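Local coordinates for tRNA threonylcarbamoyladenosine biosynthesis protein TsaB (Pseudomonas aeruginosa, PDB 5BR9) that probably takes part in forming the threonylcarbamoyl modification of adenosine 37 in tRNA, at residues M50-D53 / L54-A58. Sequence-based numbering, arbitrary orientation. Where two conformers were deposited one is given.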
ATOM      1  N   MET A  50       3.415  13.152  -8.944  1.00 35.84           N
ATOM      2  CA  MET A  50       3.727  14.360  -8.183  1.00 34.90           C
ATOM      3  C   MET A  50       5.192  14.345  -7.749  1.00 33.94           C
ATOM      4  O   MET A  50       5.864  15.378  -7.767  1.00 36.12           O
ATOM      5  CB  MET A  50       2.813  14.511  -6.976  1.00 32.97           C
ATOM      6  CG  MET A  50       1.440  15.070  -7.320  1.00 44.15           C
ATOM      7  SD  MET A  50       0.420  15.380  -5.858  1.00 42.36           S
ATOM      8  CE  MET A  50       1.520  16.434  -4.947  1.00 42.13           C
ATOM      9  N   VAL A  51       5.682  13.162  -7.383  1.00 31.13           N
ATOM     10  CA  VAL A  51       7.066  12.995  -6.963  1.00 30.08           C
ATOM     11  C   VAL A  51       8.023  13.238  -8.118  1.00 34.30           C
ATOM     12  O   VAL A  51       9.016  13.972  -7.967  1.00 27.79           O
ATOM     13  CB  VAL A  51       7.290  11.607  -6.350  1.00 34.20           C
ATOM     14  CG1 VAL A  51       8.789  11.350  -6.135  1.00 32.37           C
ATOM     15  CG2 VAL A  51       6.535  11.503  -5.014  1.00 22.88           C
ATOM     16  N   ARG A  52       7.724  12.637  -9.273  1.00 26.53           N
ATOM     17  CA  ARG A  52       8.568  12.808 -10.449  0.57 30.52           C
ATOM     18  C   ARG A  52       8.669  14.299 -10.775  1.00 36.67           C
ATOM     19  O   ARG A  52       9.764  14.825 -10.978  1.00 36.13           O
ATOM     20  CB  ARG A  52       8.011  11.996 -11.631  0.57 33.98           C
ATOM     21  CG  ARG A  52       8.688  12.188 -12.996  0.57 38.09           C
ATOM     22  CD  ARG A  52      10.220  12.140 -12.944  0.57 43.43           C
ATOM     23  NE  ARG A  52      10.764  10.994 -12.219  0.57 46.68           N
ATOM     24  CZ  ARG A  52      12.007  10.950 -11.756  0.57 38.18           C
ATOM     25  NH1 ARG A  52      12.801  11.989 -11.951  0.57 34.19           N
ATOM     26  NH2 ARG A  52      12.452   9.887 -11.098  0.57 24.91           N
ATOM     27  N   ASP A  53       7.523  14.976 -10.799  1.00 27.19           N
ATOM     28  CA  ASP A  53       7.476  16.402 -11.139  1.00 31.24           C
ATOM     29  C   ASP A  53       8.271  17.261 -10.160  1.00 28.09           C
ATOM     30  O   ASP A  53       8.951  18.208 -10.565  1.00 34.83           O
ATOM     31  CB  ASP A  53       6.028  16.905 -11.188  1.00 30.77           C
ATOM     32  CG  ASP A  53       5.263  16.404 -12.408  1.00 49.41           C
ATOM     33  OD1 ASP A  53       5.875  15.786 -13.313  1.00 52.45           O
ATOM     34  OD2 ASP A  53       4.033  16.621 -12.448  1.00 48.86           O
ATOM     35  N   LEU A  54       8.160  16.942  -8.876  1.00 27.64           N
ATOM     36  CA  LEU A  54       8.849  17.699  -7.840  1.00 30.51           C
ATOM     37  C   LEU A  54      10.363  17.535  -7.997  1.00 30.05           C
ATOM     38  O   LEU A  54      11.118  18.517  -8.014  1.00 33.08           O
ATOM     39  CB  LEU A  54       8.410  17.240  -6.454  1.00 23.33           C
ATOM     40  CG  LEU A  54       9.014  18.001  -5.269  1.00 29.85           C
ATOM     41  CD1 LEU A  54       8.464  19.411  -5.208  1.00 28.27           C
ATOM     42  CD2 LEU A  54       8.750  17.282  -3.952  1.00 36.29           C
ATOM     43  N   LEU A  55      10.800  16.288  -8.116  1.00 24.55           N
ATOM     44  CA  LEU A  55      12.214  16.009  -8.311  1.00 23.56           C
ATOM     45  C   LEU A  55      12.684  16.676  -9.592  1.00 26.59           C
ATOM     46  O   LEU A  55      13.736  17.307  -9.618  1.00 33.16           O
ATOM     47  CB  LEU A  55      12.480  14.511  -8.379  1.00 24.59           C
ATOM     48  CG  LEU A  55      12.285  13.715  -7.097  1.00 30.91           C
ATOM     49  CD1 LEU A  55      12.433  12.250  -7.447  1.00 19.47           C
ATOM     50  CD2 LEU A  55      13.310  14.118  -6.065  1.00 21.21           C
ATOM     51  N   ASP A  56      11.879  16.587 -10.640  1.00 27.87           N
ATOM     52  CA  ASP A  56      12.290  17.170 -11.917  1.00 33.81           C
ATOM     53  C   ASP A  56      12.358  18.693 -11.858  1.00 36.63           C
ATOM     54  O   ASP A  56      13.270  19.285 -12.416  1.00 39.78           O
ATOM     55  CB  ASP A  56      11.361  16.714 -13.044  1.00 29.95           C
ATOM     56  CG  ASP A  56      11.644  15.283 -13.482  1.00 44.49           C
ATOM     57  OD1 ASP A  56      12.516  14.613 -12.858  1.00 35.89           O
ATOM     58  OD2 ASP A  56      11.007  14.834 -14.460  1.00 42.57           O
ATOM     59  N   GLU A  57      11.420  19.321 -11.154  1.00 37.11           N
ATOM     60  CA  GLU A  57      11.408  20.778 -11.026  1.00 34.41           C
ATOM     61  C   GLU A  57      12.641  21.285 -10.270  1.00 36.39           C
ATOM     62  O   GLU A  57      13.173  22.350 -10.575  1.00 36.40           O
ATOM     63  CB  GLU A  57      10.131  21.243 -10.320  1.00 34.27           C
ATOM     64  CG  GLU A  57      10.095  22.741  -9.984  1.00 45.52           C
ATOM     65  CD  GLU A  57       8.865  23.149  -9.168  1.00 56.56           C
ATOM     66  OE1 GLU A  57       8.119  22.260  -8.692  1.00 59.76           O
ATOM     67  OE2 GLU A  57       8.648  24.371  -9.000  1.00 57.57           O
ATOM     68  N   ALA A  58      13.089  20.506  -9.295  1.00 28.38           N
ATOM     69  CA  ALA A  58      14.231  20.855  -8.454  1.00 28.62           C
ATOM     70  C   ALA A  58      15.559  20.490  -9.113  1.00 33.66           C
ATOM     71  O   ALA A  58      16.610  20.919  -8.663  1.00 31.36           O
ATOM     72  CB  ALA A  58      14.111  20.168  -7.090  1.00 22.95           C
TER
HETATM   73  O   HOH W   1       8.633  15.873 -15.025  1.00 45.75           O
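R52 and D56, one helical turn apart on helix 43-58, form a salt bridge in one of the two conformers modelled for R52: R52 NH1 donates to D56 OD1 over 2.8 Å. In this conformer, bends at chi2 (47°) and chi3 fold the arginine back toward the carboxylate, bringing its CD within 3.2 Å of D56 OD2. OD1 lies almost in the guanidinium plane and is approached on its syn side, although the two flat groups are turned 52° apart. A water donates to D56 OD2 (2.7 Å) and to D53 OD1 (3.2 Å), bridging two carboxylates that probably repel each other weakly. Four backbone bonds carry the helix beneath: the amides of L54, L55, D56 and E57 reach the carbonyls of M50, V51, R52 and D53, the L55 N to V51 O bond being the straightest at 175°. Among apolar groups, V51 and L55 run side by side, CG1 to CD1 4.0 Å, and L55 CD1 also lies over a guanidinium face of that R52 conformer. V51 and R52 pack on F92 of the second subunit, while M50 and L54 pack on V24 of strand 21-28 and L54 also reaches L33 of strand 31-38. This is an amphipathic helix with an i to i+4 salt bridge, covering the first sheet of an actin-like ATPase (ASKHA) fold.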